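Local coordinates for major royal jelly protein 1 (Apis mellifera, PDB 5YYL), which is the most abundant protein of royal jelly, binds the sterol 24-methylenecholesterol and probably serves as food for developing larvae, at residues Ile33-Lys38 and Gly100-Gln105; Gly183-Leu188 and Val203-Glu208; Lys236-Thr241 and Pro269-Ser274. All blocks are in the same frame, centred on the assembly; numbering follows the deposited sequence.

Interaction 1 of 3, residues Ile33-Lys38 and Gly100-Gln105; sequences ILHEWK and GGPLLQ
The indole of Trp37 lies beside Pro102 and meets it in two ways, where two neighbouring blades of a six-bladed beta-propeller come together. Strand 35-37 belongs to the sheet that also holds 400-406, whereas 102-105 is part of an edge strand of the antiparallel sheet 65-106. The short segments run almost perpendicular to each other, at 94°, so no strand pairing forms, and side chains plus a single backbone hydrogen bond make the junction. Trp37 carries CG beside its own backbone N and anti to the carbonyl carbon (chi1 -72°), which swings the ring system over the proline at roughly a right angle to it. Pro102 CD sits over one face, 3.9 Å from the centroid of the five-membered ring of Trp37, as a CH-pi contact displaced toward the rim. A proline suits this place: its rigid, apolar ring lays the CD methylene over the indole. Farther along the indole, CZ2 of Trp37 touches Leu104 CD2 at 4.1 Å, and on the other flank Pro102 CG approaches ND1 of His35 obliquely at 3.9 Å. Gly101 has backbone angles that by themselves call for glycine, and a side chain there would also run into Glu36 O and Trp37 CD1. Gly100 offers its carbonyl O to the amide N of Lys38 in a 2.7 Å hydrogen bond, while the ammonium of Lys38 is held by the carbonyl of Asp396. Ile93 of strand 90-94 packs against His35, Trp37 and Pro102, adding an apolar side to the site. The polar edge of the tryptophan is satisfied as well: its NE1 donates in the ring plane to a lone pair of Pro102 O, 2.7 Å away, with 160° at the hydrogen.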
loop_
_atom_site.group_PDB
_atom_site.type_symbol
_atom_site.label_atom_id
_atom_site.label_comp_id
_atom_site.label_asym_id
_atom_site.label_seq_id
_atom_site.Cartn_x
_atom_site.Cartn_y
_atom_site.Cartn_z
ATOM N N ILE A 33 -11.827 30.020 0.547
ATOM C CA ILE A 33 -12.893 29.785 1.494
ATOM C C ILE A 33 -12.948 28.320 1.872
ATOM O O ILE A 33 -12.889 27.454 1.022
ATOM C CB ILE A 33 -14.229 30.276 0.921
ATOM C CG1 ILE A 33 -14.299 31.805 1.064
ATOM C CG2 ILE A 33 -15.381 29.616 1.636
ATOM C CD1 ILE A 33 -14.988 32.530 -0.081
ATOM N N LEU A 34 -13.055 28.090 3.175
ATOM C CA LEU A 34 -13.234 26.780 3.778
ATOM C C LEU A 34 -14.719 26.559 4.095
ATOM O O LEU A 34 -15.227 25.460 3.910
ATOM C CB LEU A 34 -12.398 26.716 5.047
ATOM C CG LEU A 34 -12.210 25.381 5.735
ATOM C CD1 LEU A 34 -11.440 24.419 4.868
ATOM C CD2 LEU A 34 -11.509 25.537 7.066
ATOM N N HIS A 35 -15.398 27.594 4.600
ATOM C CA HIS A 35 -16.843 27.556 4.875
ATOM C C HIS A 35 -17.432 28.936 4.696
ATOM O O HIS A 35 -16.815 29.935 5.055
ATOM C CB HIS A 35 -17.137 27.090 6.298
ATOM C CG HIS A 35 -16.679 25.697 6.582
ATOM N ND1 HIS A 35 -17.246 24.592 5.990
ATOM C CD2 HIS A 35 -15.689 25.231 7.377
ATOM C CE1 HIS A 35 -16.633 23.502 6.421
ATOM N NE2 HIS A 35 -15.683 23.863 7.264
ATOM N N GLU A 36 -18.640 28.971 4.138
ATOM C CA GLU A 36 -19.377 30.202 3.914
ATOM C C GLU A 36 -20.739 30.082 4.543
ATOM O O GLU A 36 -21.264 28.982 4.708
ATOM C CB GLU A 36 -19.566 30.432 2.428
ATOM C CG GLU A 36 -18.568 31.385 1.822
ATOM C CD GLU A 36 -18.704 31.495 0.309
ATOM O OE1 GLU A 36 -19.417 30.673 -0.305
ATOM O OE2 GLU A 36 -18.063 32.399 -0.276
ATOM N N TRP A 37 -21.307 31.231 4.884
ATOM C CA TRP A 37 -22.670 31.299 5.350
ATOM C C TRP A 37 -23.345 32.545 4.828
ATOM O O TRP A 37 -22.729 33.611 4.730
ATOM C CB TRP A 37 -22.722 31.343 6.850
ATOM C CG TRP A 37 -22.398 30.094 7.549
ATOM C CD1 TRP A 37 -23.267 29.126 7.948
ATOM C CD2 TRP A 37 -21.115 29.704 8.032
ATOM N NE1 TRP A 37 -22.602 28.139 8.635
ATOM C CE2 TRP A 37 -21.277 28.470 8.704
ATOM C CE3 TRP A 37 -19.838 30.276 7.964
ATOM C CZ2 TRP A 37 -20.210 27.798 9.301
ATOM C CZ3 TRP A 37 -18.781 29.607 8.562
ATOM C CH2 TRP A 37 -18.974 28.382 9.221
ATOM N N LYS A 38 -24.618 32.380 4.478
ATOM C CA LYS A 38 -25.532 33.499 4.306
ATOM C C LYS A 38 -26.072 33.853 5.685
ATOM O O LYS A 38 -26.222 35.025 6.007
ATOM C CB LYS A 38 -26.660 33.136 3.347
ATOM C CG LYS A 38 -26.160 32.764 1.964
ATOM C CD LYS A 38 -27.292 32.612 0.955
ATOM C CE LYS A 38 -26.797 32.745 -0.480
ATOM N NZ LYS A 38 -27.851 33.207 -1.437
ATOM N N GLY A 100 -28.700 28.340 4.286
ATOM C CA GLY A 100 -27.768 29.320 4.866
ATOM C C GLY A 100 -26.304 28.938 4.731
ATOM O O GLY A 100 -25.467 29.787 4.437
ATOM N N GLY A 101 -26.007 27.656 4.940
ATOM C CA GLY A 101 -24.639 27.118 4.921
ATOM C C GLY A 101 -24.549 25.983 5.925
ATOM O O GLY A 101 -25.567 25.482 6.395
ATOM N N PRO A 102 -23.333 25.564 6.279
ATOM C CA PRO A 102 -23.194 24.469 7.246
ATOM C C PRO A 102 -23.931 24.728 8.552
ATOM O O PRO A 102 -23.806 25.808 9.117
ATOM C CB PRO A 102 -21.684 24.408 7.489
ATOM C CG PRO A 102 -21.101 24.926 6.234
ATOM C CD PRO A 102 -22.031 26.003 5.761
ATOM N N LEU A 103 -24.712 23.758 9.007
ATOM C CA LEU A 103 -25.414 23.912 10.272
ATOM C C LEU A 103 -24.403 23.776 11.387
ATOM O O LEU A 103 -23.421 23.055 11.252
ATOM C CB LEU A 103 -26.529 22.868 10.445
ATOM C CG LEU A 103 -27.952 23.265 10.016
ATOM C CD1 LEU A 103 -28.027 23.810 8.588
ATOM C CD2 LEU A 103 -28.833 22.040 10.216
ATOM N N LEU A 104 -24.669 24.478 12.477
ATOM C CA LEU A 104 -23.873 24.360 13.681
ATOM C C LEU A 104 -24.503 23.376 14.614
ATOM O O LEU A 104 -25.656 23.057 14.483
ATOM C CB LEU A 104 -23.764 25.706 14.397
ATOM C CG LEU A 104 -23.236 26.887 13.591
ATOM C CD1 LEU A 104 -22.875 27.993 14.564
ATOM C CD2 LEU A 104 -22.038 26.499 12.737
ATOM N N GLN A 105 -23.736 22.941 15.593
ATOM C CA GLN A 105 -24.133 21.910 16.522
ATOM C C GLN A 105 -23.443 22.280 17.830
ATOM O O GLN A 105 -22.220 22.406 17.858
ATOM C CB GLN A 105 -23.651 20.558 15.994
ATOM C CG GLN A 105 -23.633 19.410 16.995
ATOM C CD GLN A 105 -22.518 18.425 16.699
ATOM O OE1 GLN A 105 -22.317 18.038 15.548
ATOM N NE2 GLN A 105 -21.778 18.026 17.735
#

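Interaction 2 of 3, residues Gly183-Leu188 and Val203-Glu208; sequences GRLSSL and VYIADE
Arg184 and Glu208 form a salt bridge at one end of an antiparallel hairpin. The guanidinium offers its edge: NE of Arg184 reaches OE1 of Glu208 at 3.1 Å, almost exactly in the guanidinium plane and on the anti side of the carboxylate, whose own plane is turned by 85°. NH2 adds a weak bond to the same oxygen, while NH1 goes to Asn145 O. Deeper in, Asp207 grips the backbone just before the partner strand begins. With CG anti to its backbone N (chi1 172°), it brings OD1 within 2.7 Å of Arg184 N, which approaches from above the carboxylate plane in a nearly straight bond. OD1 also takes Gly210 N, and OD2 makes a salt bridge with Arg225, so this buried acid has a partner at each oxygen; the arginine would favour the charged form. Beyond the acid the strands are joined by backbone bonds, among them Ser186 N to Ala206 O (3.1 Å). Ser186 and Ser187 both stand opposite Ala206, consistent with a classic beta bulge.

Leu185, Leu188 and Ile205 share a face with Asp207, on which CD2 of Leu185 lies against Asp207 CB (3.7 Å) and CD1 of Leu188 against Ile205 CG1 (4.0 Å). The opposite face carries small residues, CB of Ser187 meeting CB of Ala206 at 3.6 Å. This propeller blade is sandwiched between its neighbours: the leucine face packs on Leu138 of strand 134-139, while Ser187 and Ala206 let strand 253-258 pack close, where Ser187 OG bonds Met256 N.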
loop_
_atom_site.group_PDB
_atom_site.type_symbol
_atom_site.label_atom_id
_atom_site.label_comp_id
_atom_site.label_asym_id
_atom_site.label_seq_id
_atom_site.Cartn_x
_atom_site.Cartn_y
_atom_site.Cartn_z
ATOM N N GLY A 183 -17.437 46.796 31.662
ATOM C CA GLY A 183 -16.636 45.638 31.271
ATOM C C GLY A 183 -17.156 44.872 30.060
ATOM O O GLY A 183 -18.374 44.608 29.943
ATOM N N ARG A 184 -16.233 44.522 29.157
ATOM C CA ARG A 184 -16.516 43.584 28.062
ATOM C C ARG A 184 -15.277 42.781 27.672
ATOM O O ARG A 184 -14.450 43.246 26.898
ATOM C CB ARG A 184 -17.087 44.307 26.845
ATOM C CG ARG A 184 -17.541 43.348 25.750
ATOM C CD ARG A 184 -18.620 43.934 24.871
ATOM N NE ARG A 184 -18.099 44.847 23.854
ATOM C CZ ARG A 184 -18.740 45.916 23.376
ATOM N NH1 ARG A 184 -19.952 46.263 23.827
ATOM N NH2 ARG A 184 -18.143 46.659 22.440
ATOM N N LEU A 185 -15.203 41.551 28.180
ATOM C CA LEU A 185 -14.072 40.660 27.947
ATOM C C LEU A 185 -14.106 40.106 26.509
ATOM O O LEU A 185 -14.918 39.233 26.179
ATOM C CB LEU A 185 -14.094 39.540 29.003
ATOM C CG LEU A 185 -14.191 40.010 30.476
ATOM C CD1 LEU A 185 -13.873 38.905 31.463
ATOM C CD2 LEU A 185 -13.275 41.191 30.756
ATOM N N SER A 186 -13.233 40.629 25.657
ATOM C CA SER A 186 -13.331 40.494 24.191
ATOM C C SER A 186 -12.126 39.851 23.471
ATOM O O SER A 186 -12.048 39.915 22.247
ATOM C CB SER A 186 -13.456 41.912 23.646
ATOM O OG SER A 186 -12.230 42.657 23.866
ATOM N N SER A 187 -11.164 39.320 24.223
ATOM C CA SER A 187 -9.911 38.814 23.647
ATOM C C SER A 187 -9.225 37.866 24.628
ATOM O O SER A 187 -9.343 38.025 25.842
ATOM C CB SER A 187 -8.969 39.972 23.270
ATOM O OG SER A 187 -8.278 39.700 22.056
ATOM N N LEU A 188 -8.532 36.873 24.087
ATOM C CA LEU A 188 -8.033 35.758 24.884
ATOM C C LEU A 188 -6.758 35.208 24.273
ATOM O O LEU A 188 -6.612 35.139 23.043
ATOM C CB LEU A 188 -9.080 34.649 24.968
ATOM C CG LEU A 188 -8.760 33.336 25.687
ATOM C CD1 LEU A 188 -8.652 33.579 27.181
ATOM C CD2 LEU A 188 -9.834 32.306 25.354
ATOM N N VAL A 203 -3.281 32.605 31.408
ATOM C CA VAL A 203 -4.260 33.165 30.461
ATOM C C VAL A 203 -4.184 34.694 30.491
ATOM O O VAL A 203 -3.763 35.263 31.482
ATOM C CB VAL A 203 -5.675 32.644 30.764
ATOM C CG1 VAL A 203 -6.728 33.307 29.904
ATOM C CG2 VAL A 203 -5.713 31.147 30.529
ATOM N N TYR A 204 -4.538 35.335 29.384
ATOM C CA TYR A 204 -4.590 36.794 29.287
ATOM C C TYR A 204 -5.912 37.213 28.670
ATOM O O TYR A 204 -6.261 36.719 27.601
ATOM C CB TYR A 204 -3.442 37.301 28.426
ATOM C CG TYR A 204 -2.093 36.842 28.905
ATOM C CD1 TYR A 204 -1.398 37.552 29.878
ATOM C CD2 TYR A 204 -1.508 35.688 28.392
ATOM C CE1 TYR A 204 -0.152 37.132 30.317
ATOM C CE2 TYR A 204 -0.260 35.252 28.836
ATOM C CZ TYR A 204 0.405 35.978 29.798
ATOM O OH TYR A 204 1.618 35.560 30.248
ATOM N N ILE A 205 -6.642 38.110 29.335
ATOM C CA ILE A 205 -7.988 38.482 28.904
ATOM C C ILE A 205 -8.113 40.000 28.778
ATOM O O ILE A 205 -8.063 40.712 29.772
ATOM C CB ILE A 205 -9.053 37.931 29.874
ATOM C CG1 ILE A 205 -8.892 36.413 30.026
ATOM C CG2 ILE A 205 -10.455 38.242 29.384
ATOM C CD1 ILE A 205 -9.607 35.824 31.228
ATOM N N ALA A 206 -8.282 40.489 27.550
ATOM C CA ALA A 206 -8.441 41.928 27.317
ATOM C C ALA A 206 -9.869 42.319 27.577
ATOM O O ALA A 206 -10.767 41.535 27.289
ATOM C CB ALA A 206 -8.076 42.280 25.896
ATOM N N ASP A 207 -10.066 43.533 28.094
ATOM C CA ASP A 207 -11.391 44.108 28.378
ATOM C C ASP A 207 -11.521 45.431 27.611
ATOM O O ASP A 207 -11.100 46.475 28.078
ATOM C CB ASP A 207 -11.527 44.324 29.901
ATOM C CG ASP A 207 -12.801 45.104 30.312
ATOM O OD1 ASP A 207 -13.716 45.339 29.476
ATOM O OD2 ASP A 207 -12.879 45.494 31.502
ATOM N N GLU A 208 -12.111 45.379 26.428
ATOM C CA GLU A 208 -12.109 46.523 25.526
ATOM C C GLU A 208 -12.905 47.713 26.067
ATOM O O GLU A 208 -12.472 48.869 25.902
ATOM C CB GLU A 208 -12.582 46.121 24.111
ATOM C CG GLU A 208 -14.059 45.774 23.913
ATOM C CD GLU A 208 -14.346 45.226 22.510
ATOM O OE1 GLU A 208 -15.368 44.531 22.345
ATOM O OE2 GLU A 208 -13.556 45.468 21.567
#

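Interaction 3 of 3, residues Lys236-Thr241 and Pro269-Ser274; sequences KFTKMT and PVASTS
Thr238 and Ala271 bring their backbones within 4.6 Å, CA to CA, at a point where Ala271 stands at the centre of an inverse gamma turn and turns its CA-H toward the carbonyl O of Phe237. That oxygen also accepts a hydrogen bond from Gln305 NE2. A small side chain fits here, since CB of Ala271 rests close against Thr238 CA (3.8 Å). Phe237 carries the largest part of the contact. Its ring is crossed at about a right angle by Thr273, whose methyl CG2 sits over one face, 3.5 Å from the ring centroid and 19° off the normal, a CH-pi contact; OG1 of Thr273 lies over the far part of the same ring, near CZ. CB of Lys236 backs the other face. These two segments join the two-stranded sheet 239-248 to the loop between strands 264-269 and 275-279 of a beta-propeller blade. The loop is shaped from within: Ser272, whose CB is directed away from 236-241, donates through OG to Pro269 O at 2.7 Å and accepts a weak hydrogen bond from Ser274 N, a use that a short polar side chain can meet inside a tight bend. The flexible chain of Met240, bent at its third torsion (chi3 89°), swings its methyl CE to 3.7 Å from Val270 CG1 and 3.5 Å from Val270 O.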
loop_
_atom_site.group_PDB
_atom_site.type_symbol
_atom_site.label_atom_id
_atom_site.label_comp_id
_atom_site.label_asym_id
_atom_site.label_seq_id
_atom_site.Cartn_x
_atom_site.Cartn_y
_atom_site.Cartn_z
ATOM N N LYS A 236 -9.421 60.082 18.436
ATOM C CA LYS A 236 -8.928 60.357 17.076
ATOM C C LYS A 236 -9.300 59.278 16.038
ATOM O O LYS A 236 -9.700 59.622 14.931
ATOM C CB LYS A 236 -7.400 60.530 17.130
ATOM C CG LYS A 236 -6.762 61.451 16.109
ATOM C CD LYS A 236 -5.294 61.712 16.485
ATOM C CE LYS A 236 -5.139 62.628 17.705
ATOM N N PHE A 237 -9.176 57.999 16.407
ATOM C CA PHE A 237 -9.440 56.853 15.503
ATOM C C PHE A 237 -10.635 56.018 15.958
ATOM O O PHE A 237 -10.589 54.791 15.944
ATOM C CB PHE A 237 -8.189 55.967 15.380
ATOM C CG PHE A 237 -6.937 56.750 15.163
ATOM C CD1 PHE A 237 -6.715 57.396 13.953
ATOM C CD2 PHE A 237 -5.993 56.877 16.179
ATOM C CE1 PHE A 237 -5.565 58.145 13.749
ATOM C CE2 PHE A 237 -4.833 57.620 15.980
ATOM C CZ PHE A 237 -4.616 58.255 14.763
ATOM N N THR A 238 -11.712 56.701 16.332
ATOM C CA THR A 238 -12.935 56.037 16.786
ATOM C C THR A 238 -13.882 55.699 15.608
ATOM O O THR A 238 -14.646 54.738 15.684
ATOM C CB THR A 238 -13.609 56.856 17.919
ATOM O OG1 THR A 238 -14.402 55.987 18.746
ATOM C CG2 THR A 238 -14.422 58.051 17.384
ATOM N N LYS A 239 -13.798 56.481 14.527
ATOM C CA LYS A 239 -14.537 56.218 13.278
ATOM C C LYS A 239 -13.803 55.220 12.374
ATOM O O LYS A 239 -12.664 55.467 11.998
ATOM C CB LYS A 239 -14.735 57.528 12.507
ATOM N N MET A 240 -14.463 54.116 12.021
ATOM C CA MET A 240 -13.883 53.064 11.170
ATOM C C MET A 240 -14.839 52.785 10.035
ATOM O O MET A 240 -15.939 52.294 10.279
ATOM C CB MET A 240 -13.632 51.755 11.960
ATOM C CG MET A 240 -14.419 51.540 13.236
ATOM S SD MET A 240 -13.539 50.295 14.210
ATOM C CE MET A 240 -12.404 51.325 15.155
ATOM N N THR A 241 -14.420 53.068 8.797
ATOM C CA THR A 241 -15.233 52.816 7.598
ATOM C C THR A 241 -14.865 51.489 6.899
ATOM O O THR A 241 -13.716 51.309 6.481
ATOM C CB THR A 241 -15.085 53.983 6.593
ATOM O OG1 THR A 241 -15.214 55.218 7.306
ATOM C CG2 THR A 241 -16.135 53.893 5.480
ATOM N N PRO A 269 -5.523 49.176 21.234
ATOM C CA PRO A 269 -6.929 49.571 21.406
ATOM C C PRO A 269 -7.652 49.556 20.047
ATOM O O PRO A 269 -7.008 49.824 19.013
ATOM C CB PRO A 269 -6.849 50.988 22.001
ATOM C CG PRO A 269 -5.415 51.248 22.318
ATOM C CD PRO A 269 -4.583 50.269 21.559
ATOM N N VAL A 270 -8.945 49.215 20.058
ATOM C CA VAL A 270 -9.761 49.117 18.833
ATOM C C VAL A 270 -9.779 50.456 18.108
ATOM O O VAL A 270 -9.526 50.523 16.913
ATOM C CB VAL A 270 -11.220 48.682 19.138
ATOM C CG1 VAL A 270 -12.133 48.804 17.915
ATOM C CG2 VAL A 270 -11.256 47.254 19.679
ATOM N N ALA A 271 -10.072 51.514 18.849
ATOM C CA ALA A 271 -9.934 52.851 18.320
ATOM C C ALA A 271 -8.481 53.274 18.514
ATOM O O ALA A 271 -8.127 53.983 19.453
ATOM C CB ALA A 271 -10.884 53.798 19.020
ATOM N N SER A 272 -7.632 52.833 17.597
ATOM C CA SER A 272 -6.220 53.240 17.579
ATOM C C SER A 272 -5.634 52.784 16.270
ATOM O O SER A 272 -6.198 51.910 15.614
ATOM C CB SER A 272 -5.420 52.627 18.737
ATOM O OG SER A 272 -4.867 51.382 18.369
ATOM N N THR A 273 -4.498 53.360 15.892
ATOM C CA THR A 273 -3.773 52.908 14.700
ATOM C C THR A 273 -2.374 52.426 15.081
ATOM O O THR A 273 -1.466 52.416 14.264
ATOM C CB THR A 273 -3.736 53.998 13.613
ATOM O OG1 THR A 273 -2.937 55.093 14.046
ATOM C CG2 THR A 273 -5.159 54.459 13.267
ATOM N N SER A 274 -2.243 51.992 16.334
ATOM C CA SER A 274 -0.975 51.638 16.934
ATOM C C SER A 274 -0.855 50.111 17.066
ATOM O O SER A 274 -1.871 49.393 17.002
ATOM C CB SER A 274 -0.903 52.279 18.316
ATOM O OG SER A 274 -1.151 53.680 18.263
#

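The contacts follow one another along the chain without overlap, at different places round the propeller. Interaction 1 stands apart: its centre is about 27 Å from that of interaction 2, on the opposite side of the chain's centre, and about 30 Å from that of interaction 3. Here the N-terminal strand 33-37 completes the sheet of the last blade and meets the first, 65-106, where the ring closes. Interactions 2 and 3 lie about 18 Å apart between centres and touch. Interaction 2 lies within blade 185-226, whereas interaction 3 fastens a loop of the next blade, 253-298, to the small sheet 239-248; Glu208 OE2, packing 3.5 Å from Val270 CG2, joins the two successive blades.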